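Side-chain contacts in chinitase A (Streptomyces coelicolor, PDB 3EBV), which probably binds chitin and hydrolyses it internally as an endochitinase, the chain here being its family 18 glycosyl hydrolase domain, a TIM barrel: residues A[66-71]-A[76-81]; A[105-108]-A[112-115]; A[188-193]-A[254-259]; A[208-213]-A[260-265]. All coordinates share one frame; numbering follows the deposited sequence. Where two conformers were deposited one is given.

Interaction 1: residues A[66-71]-A[76-81]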
loop_
_atom_site.group_PDB
_atom_site.type_symbol
_atom_site.label_atom_id
_atom_site.label_comp_id
_atom_site.label_asym_id
_atom_site.label_seq_id
_atom_site.Cartn_x
_atom_site.Cartn_y
_atom_site.Cartn_z
ATOM N N ALA A 66 -19.523 -11.190 -1.376
ATOM C CA ALA A 66 -20.383 -10.538 -2.347
ATOM C C ALA A 66 -19.957 -9.092 -2.637
ATOM O O ALA A 66 -19.977 -8.634 -3.781
ATOM C CB ALA A 66 -21.866 -10.580 -1.866
ATOM N N ASP A 67 -19.577 -8.396 -1.559
ATOM C CA ASP A 67 -19.105 -7.021 -1.639
ATOM C C ASP A 67 -17.796 -6.952 -2.455
ATOM O O ASP A 67 -17.644 -6.060 -3.289
ATOM C CB ASP A 67 -18.843 -6.487 -0.240
ATOM C CG ASP A 67 -20.135 -6.165 0.544
ATOM O OD1 ASP A 67 -21.244 -6.267 -0.040
ATOM O OD2 ASP A 67 -20.004 -5.802 1.730
ATOM N N VAL A 68 -16.887 -7.901 -2.207
ATOM C CA VAL A 68 -15.661 -7.993 -3.018
ATOM C C VAL A 68 -15.988 -8.161 -4.516
ATOM O O VAL A 68 -15.455 -7.434 -5.362
ATOM C CB VAL A 68 -14.721 -9.073 -2.486
ATOM C CG1 VAL A 68 -13.557 -9.320 -3.467
ATOM C CG2 VAL A 68 -14.183 -8.700 -1.085
ATOM N N ARG A 69 -16.891 -9.094 -4.828
ATOM C CA ARG A 69 -17.289 -9.328 -6.218
ATOM C C ARG A 69 -17.890 -8.080 -6.842
ATOM O O ARG A 69 -17.595 -7.752 -8.003
ATOM C CB ARG A 69 -18.293 -10.494 -6.325
ATOM C CG ARG A 69 -17.747 -11.811 -5.868
ATOM C CD ARG A 69 -18.701 -12.987 -6.225
ATOM N NE ARG A 69 -20.122 -12.655 -6.050
ATOM C CZ ARG A 69 -20.878 -12.967 -4.988
ATOM N NH1 ARG A 69 -22.155 -12.589 -4.975
ATOM N NH2 ARG A 69 -20.380 -13.646 -3.949
ATOM N N ALA A 70 -18.735 -7.369 -6.085
ATOM C CA ALA A 70 -19.330 -6.141 -6.598
ATOM C C ALA A 70 -18.290 -5.042 -6.878
ATOM O O ALA A 70 -18.408 -4.311 -7.858
ATOM C CB ALA A 70 -20.453 -5.618 -5.648
ATOM N N LYS A 71 -17.288 -4.921 -5.992
ATOM C CA LYS A 71 -16.200 -3.954 -6.244
ATOM C C LYS A 71 -15.477 -4.315 -7.533
ATOM O O LYS A 71 -15.136 -3.442 -8.340
ATOM C CB LYS A 71 -15.202 -3.971 -5.073
ATOM C CG LYS A 71 -15.649 -3.131 -3.845
ATOM C CD LYS A 71 -15.795 -1.641 -4.176
ATOM C CE LYS A 71 -16.304 -0.824 -2.994
ATOM N NZ LYS A 71 -16.277 0.612 -3.324
ATOM N N LYS A 76 -12.762 -2.289 -9.632
ATOM C CA LYS A 76 -11.793 -2.126 -8.531
ATOM C C LYS A 76 -11.011 -3.421 -8.318
ATOM O O LYS A 76 -11.410 -4.507 -8.791
ATOM C CB LYS A 76 -12.464 -1.687 -7.207
ATOM C CG LYS A 76 -13.585 -0.669 -7.288
ATOM C CD LYS A 76 -13.210 0.586 -7.967
ATOM C CE LYS A 76 -14.379 1.584 -7.886
ATOM N NZ LYS A 76 -13.952 2.783 -8.558
ATOM N N LYS A 77 -9.898 -3.325 -7.595
ATOM C CA LYS A 77 -9.144 -4.518 -7.210
ATOM C C LYS A 77 -9.211 -4.610 -5.700
ATOM O O LYS A 77 -9.187 -3.574 -5.009
ATOM C CB LYS A 77 -7.659 -4.441 -7.666
ATOM C CG LYS A 77 -7.457 -4.242 -9.169
ATOM C CD LYS A 77 -7.836 -5.524 -9.888
ATOM C CE LYS A 77 -7.760 -5.393 -11.398
ATOM N NZ LYS A 77 -7.963 -6.754 -12.070
ATOM N N VAL A 78 -9.309 -5.824 -5.172
ATOM C CA VAL A 78 -9.310 -6.010 -3.723
ATOM C C VAL A 78 -8.222 -7.008 -3.405
ATOM O O VAL A 78 -8.244 -8.124 -3.932
ATOM C CB VAL A 78 -10.688 -6.534 -3.184
ATOM C CG1 VAL A 78 -10.688 -6.639 -1.656
ATOM C CG2 VAL A 78 -11.824 -5.617 -3.660
ATOM N N ILE A 79 -7.265 -6.620 -2.573
ATOM C CA ILE A 79 -6.129 -7.479 -2.274
ATOM C C ILE A 79 -6.029 -7.716 -0.774
ATOM O O ILE A 79 -6.626 -6.969 0.008
ATOM C CB ILE A 79 -4.809 -6.847 -2.841
ATOM C CG1 ILE A 79 -4.512 -5.502 -2.144
ATOM C CG2 ILE A 79 -4.931 -6.706 -4.373
ATOM C CD1 ILE A 79 -3.253 -4.785 -2.730
ATOM N N ILE A 80 -5.327 -8.776 -0.373
ATOM C CA ILE A 80 -5.090 -9.063 1.045
ATOM C C ILE A 80 -3.747 -8.501 1.491
ATOM O O ILE A 80 -2.721 -8.812 0.874
ATOM C CB ILE A 80 -5.245 -10.608 1.354
ATOM C CG1 ILE A 80 -5.099 -10.907 2.826
ATOM C CG2 ILE A 80 -4.284 -11.460 0.495
ATOM C CD1 ILE A 80 -6.210 -10.278 3.685
ATOM N N SER A 81 -3.744 -7.725 2.584
ATOM C CA SER A 81 -2.476 -7.199 3.111
ATOM C C SER A 81 -1.956 -8.098 4.189
ATOM O O SER A 81 -2.708 -8.493 5.099
ATOM C CB SER A 81 -2.647 -5.765 3.630
ATOM O OG SER A 81 -1.407 -5.242 4.065
#
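K71 and K76 meet across the turn that leads from helix 61-73 into strand 77-84, and K71 can be followed atom by atom. Its CB rests on V78 CG2 at 4.0 Å. CG stands beside the backbone N (chi1 -81°), and a bend at chi2 turns the chain so that CD meets CG of K76, 3.9 Å away, where the two lysines cross at a slant. Beyond CD they part: K71 NZ donates to V26 O and K76 NZ to S28 O, and the ammonium groups lie 6.1 Å apart, NZ to NZ. The backbone closes the turn, K76 N giving a hydrogen bond of 2.9 Å to K71 O, from 33° off the carbonyl plane. One helical turn back, V68 CG1 lies 4.0 Å from V78 CB, while V68 CG2 and V78 CG1 meet at 4.1 Å. The turn is one alpha-to-beta return of the beta/alpha repeat of the TIM barrel; here V68 and V78 supply apolar packing between helix and strand. The chemistry is thus divided: among the side chains, methyls and methylenes make the contact, one backbone bond supplies the polar link, and each like charge is paired with a separate carbonyl oxygen.

Interaction 2: residues A[105-108]-A[112-115]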
loop_
_atom_site.group_PDB
_atom_site.type_symbol
_atom_site.label_atom_id
_atom_site.label_comp_id
_atom_site.label_asym_id
_atom_site.label_seq_id
_atom_site.Cartn_x
_atom_site.Cartn_y
_atom_site.Cartn_z
ATOM N N TYR A 105 -2.032 -17.773 -1.628
ATOM C CA TYR A 105 -2.837 -18.144 -2.782
ATOM C C TYR A 105 -4.166 -18.817 -2.337
ATOM O O TYR A 105 -5.200 -18.536 -2.918
ATOM C CB TYR A 105 -2.031 -19.055 -3.699
ATOM C CG TYR A 105 -2.760 -19.335 -4.976
ATOM C CD1 TYR A 105 -3.043 -18.319 -5.894
ATOM C CD2 TYR A 105 -3.174 -20.634 -5.284
ATOM C CE1 TYR A 105 -3.701 -18.590 -7.070
ATOM C CE2 TYR A 105 -3.835 -20.904 -6.457
ATOM C CZ TYR A 105 -4.095 -19.900 -7.342
ATOM O OH TYR A 105 -4.758 -20.180 -8.520
ATOM N N SER A 106 -4.103 -19.623 -1.283
ATOM C CA SER A 106 -5.308 -20.263 -0.724
ATOM C C SER A 106 -6.290 -19.183 -0.265
ATOM O O SER A 106 -7.495 -19.275 -0.526
ATOM C CB SER A 106 -4.926 -21.167 0.447
ATOM O OG SER A 106 -6.102 -21.789 0.976
ATOM N N VAL A 107 -5.781 -18.139 0.398
ATOM C CA VAL A 107 -6.652 -17.040 0.868
ATOM C C VAL A 107 -7.234 -16.268 -0.309
ATOM O O VAL A 107 -8.433 -15.911 -0.343
ATOM C CB VAL A 107 -5.863 -16.086 1.813
ATOM C CG1 VAL A 107 -6.606 -14.769 2.071
ATOM C CG2 VAL A 107 -5.566 -16.803 3.115
HETATM N N MSE A 108 -6.394 -16.002 -1.306
HETATM C CA MSE A 108 -6.868 -15.332 -2.498
HETATM C C MSE A 108 -8.005 -16.098 -3.183
HETATM O O MSE A 108 -9.032 -15.508 -3.511
HETATM C CB MSE A 108 -5.713 -15.122 -3.476
HETATM C CG MSE A 108 -4.719 -14.052 -3.021
HETATM SE SE MSE A 108 -3.138 -14.052 -4.249
HETATM C CE MSE A 108 -4.029 -13.832 -5.954
ATOM N N GLY A 112 -11.640 -14.600 -3.286
ATOM C CA GLY A 112 -11.623 -13.938 -4.568
ATOM C C GLY A 112 -10.718 -12.705 -4.659
ATOM O O GLY A 112 -10.937 -11.854 -5.514
ATOM N N PHE A 113 -9.679 -12.642 -3.831
ATOM C CA PHE A 113 -8.793 -11.472 -3.890
ATOM C C PHE A 113 -7.952 -11.456 -5.158
ATOM O O PHE A 113 -7.565 -12.524 -5.681
ATOM C CB PHE A 113 -7.872 -11.453 -2.681
ATOM C CG PHE A 113 -8.588 -11.285 -1.346
ATOM C CD1 PHE A 113 -9.620 -10.352 -1.188
ATOM C CD2 PHE A 113 -8.216 -12.069 -0.254
ATOM C CE1 PHE A 113 -10.269 -10.218 0.069
ATOM C CE2 PHE A 113 -8.827 -11.949 1.001
ATOM C CZ PHE A 113 -9.848 -10.995 1.165
ATOM N N ASP A 114 -7.660 -10.243 -5.650
ATOM C CA ASP A 114 -6.869 -10.051 -6.859
ATOM C C ASP A 114 -5.360 -10.182 -6.665
ATOM O O ASP A 114 -4.615 -10.179 -7.653
ATOM C CB ASP A 114 -7.187 -8.694 -7.484
ATOM C CG ASP A 114 -8.633 -8.590 -7.862
ATOM O OD1 ASP A 114 -9.024 -9.348 -8.800
ATOM O OD2 ASP A 114 -9.385 -7.832 -7.214
ATOM N N GLY A 115 -4.913 -10.287 -5.417
ATOM C CA GLY A 115 -3.474 -10.283 -5.147
ATOM C C GLY A 115 -3.205 -9.946 -3.707
ATOM O O GLY A 115 -4.075 -10.135 -2.825
HETATM O O HOH W 1 -7.844 -15.183 -6.713
#
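M108 O takes the amide hydrogens of two successive residues, F113 and G112, where helix 94-111 ends. The F113 N bond measures 3.0 Å to M108 O and lies in the carbonyl plane on a lone pair, although its N-H...O angle of 130° is far from straight. G112 N is nearer to M108 O, at 2.8 Å, but the bond is more bent and counts as weak. G112 is the first residue to leave helical geometry, and its positive phi of 79° takes the chain out of the helix. A water adds a further bridge, donating to F113 O at 2.9 Å and weakly to M108 O.

Around these bonds V107 and M108 pack on F113. V107 CG1 comes to the edge of the F113 ring, near its plane, 3.7 Å from CE2. M108, a selenomethionine, passes F113 with its CG 4.1 Å from F113 CB. A bend at its last torsion (chi3 54°) then brings the terminal methyl over the backbone of the loop, and M108 CE stops 3.7 Å from G115 CA, with SE close to the same glycine.

The contact is the helix-to-strand return of a TIM barrel, leading directly into strand 115-120. F113 presses on V78 and I80 of strand 77-84, and M108 also touches A140 of helix 126-140. D114 turns its carboxylate to Q72 NE2 and to the backbone N of V78, thereby joining the turn to the neighbouring strand.

Interaction 3: residues A[188-193]-A[254-259]; sequences GCDGKV and GSFKPS
The F256 ring receives two visitors from the 188-191 turn, C189 SG and D190 OD2, both approaching obliquely, neither squarely over a face nor in the plane at an edge. These two residues belong to a type I beta turn, G188 to G191, at the tip of the small hairpin of strands 186-187 and 193-194, combined with an Asx turn at D190. C189 makes a sulfur-aromatic contact: SG is 4.5 Å from the ring centroid and 62° off the normal, with CZ its nearest atom.

The D190 carboxylate stands almost upright to the ring, the two planes 81° apart, and the two side chains run alongside in opposite senses. OD2 approaches F256 CD1 to 3.5 Å, while also being hydrogen-bonded to Y194 OH. OD1 serves the turn instead, accepting K192 N at 3.0 Å from above the carboxylate plane. With its CG set between the backbone N and the carbonyl carbon (chi1 60°), D190 can fold back to this amide and still present OD2 to the ring.

F256 extends from the loop between helix 237-249 and strand 267-271. Its ring also packs on T203, A204 and C207 of helix 199-210, and its backbone N donates to D200 OD1. Since C189 is disulfide-bonded to C207, the ring sits against a covalent link between hairpin and helix. No hydrogen bond joins the two loops directly; the closest approach is C189 SG to F256 CZ, 3.3 Å.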
loop_
_atom_site.group_PDB
_atom_site.type_symbol
_atom_site.label_atom_id
_atom_site.label_comp_id
_atom_site.label_asym_id
_atom_site.label_seq_id
_atom_site.Cartn_x
_atom_site.Cartn_y
_atom_site.Cartn_z
ATOM N N GLY A 188 16.710 12.661 1.381
ATOM C CA GLY A 188 16.118 12.606 0.057
ATOM C C GLY A 188 17.125 12.174 -0.995
ATOM O O GLY A 188 18.288 11.853 -0.662
ATOM N N CYS A 189 16.692 12.140 -2.266
ATOM C CA CYS A 189 17.627 11.659 -3.300
ATOM C C CYS A 189 18.810 12.602 -3.519
ATOM O O CYS A 189 19.822 12.229 -4.135
ATOM C CB CYS A 189 16.908 11.448 -4.630
ATOM S SG CYS A 189 16.251 13.017 -5.268
ATOM N N ASP A 190 18.688 13.825 -2.996
ATOM C CA ASP A 190 19.773 14.818 -3.054
ATOM C C ASP A 190 20.726 14.741 -1.856
ATOM O O ASP A 190 21.681 15.573 -1.757
ATOM C CB ASP A 190 19.162 16.218 -3.119
ATOM C CG ASP A 190 18.274 16.550 -1.908
ATOM O OD1 ASP A 190 18.102 15.675 -1.029
ATOM O OD2 ASP A 190 17.695 17.669 -1.871
ATOM N N GLY A 191 20.507 13.796 -0.946
ATOM C CA GLY A 191 21.371 13.628 0.217
ATOM C C GLY A 191 21.094 14.593 1.355
ATOM O O GLY A 191 21.812 14.572 2.353
ATOM N N LYS A 192 19.993 15.339 1.259
ATOM C CA LYS A 192 19.622 16.317 2.316
ATOM C C LYS A 192 18.570 15.726 3.244
ATOM O O LYS A 192 17.837 14.827 2.837
ATOM C CB LYS A 192 19.113 17.622 1.691
ATOM C CG LYS A 192 20.092 18.319 0.743
ATOM C CD LYS A 192 19.616 19.735 0.386
ATOM C CE LYS A 192 20.752 20.474 -0.289
ATOM N NZ LYS A 192 20.310 21.876 -0.734
ATOM N N VAL A 193 18.476 16.246 4.461
ATOM C CA VAL A 193 17.543 15.728 5.477
ATOM C C VAL A 193 16.200 16.421 5.354
ATOM O O VAL A 193 16.108 17.676 5.331
ATOM C CB VAL A 193 18.114 15.988 6.907
ATOM C CG1 VAL A 193 17.098 15.577 7.976
ATOM C CG2 VAL A 193 19.447 15.269 7.090
ATOM N N GLY A 254 7.969 22.195 -3.538
ATOM C CA GLY A 254 8.513 22.938 -2.386
ATOM C C GLY A 254 9.957 23.324 -2.707
ATOM O O GLY A 254 10.272 23.626 -3.891
ATOM N N SER A 255 10.854 23.357 -1.716
ATOM C CA SER A 255 12.266 23.662 -2.026
ATOM C C SER A 255 12.916 22.590 -2.915
ATOM O O SER A 255 13.885 22.836 -3.669
ATOM C CB SER A 255 13.123 23.850 -0.767
ATOM O OG SER A 255 13.479 22.619 -0.124
ATOM N N PHE A 256 12.448 21.339 -2.776
ATOM C CA PHE A 256 13.039 20.249 -3.544
ATOM C C PHE A 256 12.421 20.157 -4.944
ATOM O O PHE A 256 11.208 20.036 -5.090
ATOM C CB PHE A 256 12.859 18.883 -2.853
ATOM C CG PHE A 256 13.462 17.799 -3.681
ATOM C CD1 PHE A 256 14.862 17.709 -3.847
ATOM C CD2 PHE A 256 12.628 16.961 -4.418
ATOM C CE1 PHE A 256 15.424 16.753 -4.733
ATOM C CE2 PHE A 256 13.200 15.990 -5.277
ATOM C CZ PHE A 256 14.579 15.903 -5.437
ATOM N N LYS A 257 13.314 20.251 -5.927
ATOM C CA LYS A 257 12.897 20.143 -7.334
ATOM C C LYS A 257 13.475 18.888 -7.970
ATOM O O LYS A 257 14.684 18.755 -8.136
ATOM C CB LYS A 257 13.380 21.391 -8.104
ATOM C CG LYS A 257 13.053 21.307 -9.634
ATOM C CD LYS A 257 11.553 21.384 -9.857
ATOM C CE LYS A 257 11.147 21.243 -11.351
ATOM N NZ LYS A 257 11.360 19.824 -11.832
ATOM N N PRO A 258 12.585 17.909 -8.292
ATOM C CA PRO A 258 13.118 16.755 -9.001
ATOM C C PRO A 258 13.794 17.155 -10.311
ATOM O O PRO A 258 13.396 18.135 -10.951
ATOM C CB PRO A 258 11.864 15.906 -9.283
ATOM C CG PRO A 258 10.807 16.364 -8.282
ATOM C CD PRO A 258 11.124 17.846 -8.049
ATOM N N SER A 259 14.783 16.384 -10.748
ATOM C CA SER A 259 15.434 16.718 -12.005
ATOM C C SER A 259 14.554 16.493 -13.206
ATOM O O SER A 259 14.723 17.147 -14.232
ATOM C CB SER A 259 16.722 15.935 -12.181
ATOM O OG SER A 259 17.634 16.256 -11.143
#

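Interaction 4: residues A[208-213]-A[260-265]; sequences IQLEGG and KTYPDL
L210 lies over one face of the Y262 ring, the two side chains meeting at a slant. Its CB sits 3.9 Å from the ring centroid and 20° off the normal, a CH-pi contact displaced toward the phenol end, with CE1 nearest at 3.7 Å. Both methyls continue along the ring: CD1 reaches Y262 CD2 at 3.8 Å, while CD2 meets Y262 CD1 and, at 4.0 Å, CD1 of L265, whose side chain runs roughly perpendicular to that of L210. L265 has its CG anti to the backbone N (chi1 -169°), which brings its CD1 to L210. E211 also crosses Y262 at about a right angle, placing CG 3.8 Å from the phenol OH. Two waters lie in the ring plane at that hydroxyl. One donates to L210 O; the other lies 2.7 Å from Y262 OH, donates to E211 OE2 and accepts from K260 N. The contact thus joins the C-terminal part of helix 199-210 and the residues after it to the loop entering strand 267-271 of the TIM barrel; L210 and L265 also share L247 and V219 as neighbours. The chemistry is divided: from 208-213, leucine carbons cover one ring face, whereas water carries the polar link at the phenol end.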
loop_
_atom_site.group_PDB
_atom_site.type_symbol
_atom_site.label_atom_id
_atom_site.label_comp_id
_atom_site.label_asym_id
_atom_site.label_seq_id
_atom_site.Cartn_x
_atom_site.Cartn_y
_atom_site.Cartn_z
ATOM N N ILE A 208 14.001 9.003 -4.686
ATOM C CA ILE A 208 14.975 7.917 -4.526
ATOM C C ILE A 208 14.455 6.680 -5.298
ATOM O O ILE A 208 15.240 5.963 -5.937
ATOM C CB ILE A 208 15.159 7.526 -3.029
ATOM C CG1 ILE A 208 15.634 8.715 -2.190
ATOM C CG2 ILE A 208 16.132 6.361 -2.873
ATOM C CD1 ILE A 208 15.568 8.431 -0.699
ATOM N N GLN A 209 13.141 6.418 -5.204
ATOM C CA GLN A 209 12.539 5.282 -5.940
ATOM C C GLN A 209 12.558 5.518 -7.451
ATOM O O GLN A 209 12.921 4.605 -8.227
ATOM C CB GLN A 209 11.107 5.074 -5.442
ATOM C CG GLN A 209 11.099 4.642 -3.983
ATOM C CD GLN A 209 9.719 4.637 -3.349
ATOM O OE1 GLN A 209 8.727 4.309 -3.992
ATOM N NE2 GLN A 209 9.675 5.010 -2.075
ATOM N N LEU A 210 12.163 6.724 -7.865
ATOM C CA LEU A 210 12.051 7.072 -9.293
ATOM C C LEU A 210 13.405 7.101 -9.999
ATOM O O LEU A 210 13.450 6.864 -11.218
ATOM C CB LEU A 210 11.301 8.391 -9.491
ATOM C CG LEU A 210 9.850 8.403 -8.971
ATOM C CD1 LEU A 210 9.374 9.828 -8.671
ATOM C CD2 LEU A 210 8.948 7.691 -10.021
ATOM N N GLU A 211 14.455 7.432 -9.261
ATOM C CA GLU A 211 15.823 7.431 -9.807
ATOM C C GLU A 211 16.540 6.112 -9.544
ATOM O O GLU A 211 17.683 5.937 -10.010
ATOM C CB GLU A 211 16.647 8.620 -9.227
ATOM C CG GLU A 211 16.063 9.978 -9.586
ATOM C CD GLU A 211 16.954 11.147 -9.123
ATOM O OE1 GLU A 211 17.861 10.931 -8.262
ATOM O OE2 GLU A 211 16.706 12.280 -9.631
ATOM N N GLY A 212 15.915 5.179 -8.802
ATOM C CA GLY A 212 16.611 4.003 -8.344
ATOM C C GLY A 212 16.160 2.697 -8.989
ATOM O O GLY A 212 16.440 1.634 -8.455
ATOM N N GLY A 213 15.448 2.812 -10.097
ATOM C CA GLY A 213 15.129 1.628 -10.924
ATOM C C GLY A 213 13.679 1.183 -10.935
ATOM O O GLY A 213 13.351 0.209 -11.619
ATOM N N LYS A 260 13.628 15.537 -13.089
ATOM C CA LYS A 260 12.761 15.147 -14.198
ATOM C C LYS A 260 11.285 15.249 -13.828
ATOM O O LYS A 260 10.948 15.544 -12.660
ATOM C CB LYS A 260 13.072 13.696 -14.627
ATOM C CG LYS A 260 14.438 13.522 -15.284
ATOM C CD LYS A 260 14.712 12.034 -15.558
ATOM C CE LYS A 260 16.195 11.810 -15.700
ATOM N NZ LYS A 260 16.631 12.235 -17.044
ATOM N N THR A 261 10.414 15.073 -14.826
ATOM C CA THR A 261 8.984 14.862 -14.582
ATOM C C THR A 261 8.692 13.397 -14.843
ATOM O O THR A 261 9.404 12.740 -15.601
ATOM C CB THR A 261 8.060 15.694 -15.482
ATOM O OG1 THR A 261 8.382 15.433 -16.858
ATOM C CG2 THR A 261 8.199 17.206 -15.203
ATOM N N TYR A 262 7.673 12.893 -14.141
ATOM C CA TYR A 262 7.290 11.483 -14.159
ATOM C C TYR A 262 5.774 11.417 -14.313
ATOM O O TYR A 262 5.040 11.127 -13.357
ATOM C CB TYR A 262 7.713 10.842 -12.830
ATOM C CG TYR A 262 9.180 10.915 -12.576
ATOM C CD1 TYR A 262 10.052 9.951 -13.109
ATOM C CD2 TYR A 262 9.709 11.965 -11.813
ATOM C CE1 TYR A 262 11.396 10.013 -12.864
ATOM C CE2 TYR A 262 11.063 12.033 -11.583
ATOM C CZ TYR A 262 11.903 11.060 -12.097
ATOM O OH TYR A 262 13.267 11.108 -11.865
ATOM N N PRO A 263 5.245 11.724 -15.518
ATOM C CA PRO A 263 3.796 11.830 -15.696
ATOM C C PRO A 263 3.025 10.544 -15.401
ATOM O O PRO A 263 1.826 10.640 -15.068
ATOM C CB PRO A 263 3.613 12.234 -17.173
ATOM C CG PRO A 263 4.961 12.367 -17.728
ATOM C CD PRO A 263 6.020 12.176 -16.702
ATOM N N ASP A 264 3.681 9.386 -15.507
ATOM C CA ASP A 264 2.982 8.096 -15.241
ATOM C C ASP A 264 3.046 7.657 -13.781
ATOM O O ASP A 264 2.739 6.506 -13.465
ATOM C CB ASP A 264 3.501 6.974 -16.144
ATOM C CG ASP A 264 3.127 7.186 -17.601
ATOM O OD1 ASP A 264 2.193 7.976 -17.893
ATOM O OD2 ASP A 264 3.798 6.566 -18.451
ATOM N N LEU A 265 3.427 8.575 -12.899
ATOM C CA LEU A 265 3.413 8.291 -11.434
ATOM C C LEU A 265 2.080 7.631 -11.076
ATOM O O LEU A 265 1.010 8.136 -11.473
ATOM C CB LEU A 265 3.571 9.602 -10.650
ATOM C CG LEU A 265 3.824 9.374 -9.175
ATOM C CD1 LEU A 265 5.240 8.871 -8.918
ATOM C CD2 LEU A 265 3.582 10.665 -8.431
HETATM O O HOH W 2 14.821 9.132 -13.153
HETATM O O HOH W 3 14.392 13.319 -10.859
#

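How the interactions relate
From the N terminus, interaction 1 closes the short turn between helix 61-73 and strand 77-84, and interaction 2 repeats the theme after helix 94-111, before strand 115-120. They follow in series but touch in space, V78 O with D114 N and I80 N with G115 O, as the adjacent parallel strands begin. Interactions 3 and 4 bridge far longer separations in the chain and cross: 188-193 and 208-213 come first, then 254-259 and 260-265, so the hairpin turn and the C-terminal part of helix 199-210 both meet the continuous stretch before strand 267-271. Their centres are 13 Å apart, with C189 packed on I208 and E211. Interactions 1 and 3 lie across the barrel, centres about 37 Å apart.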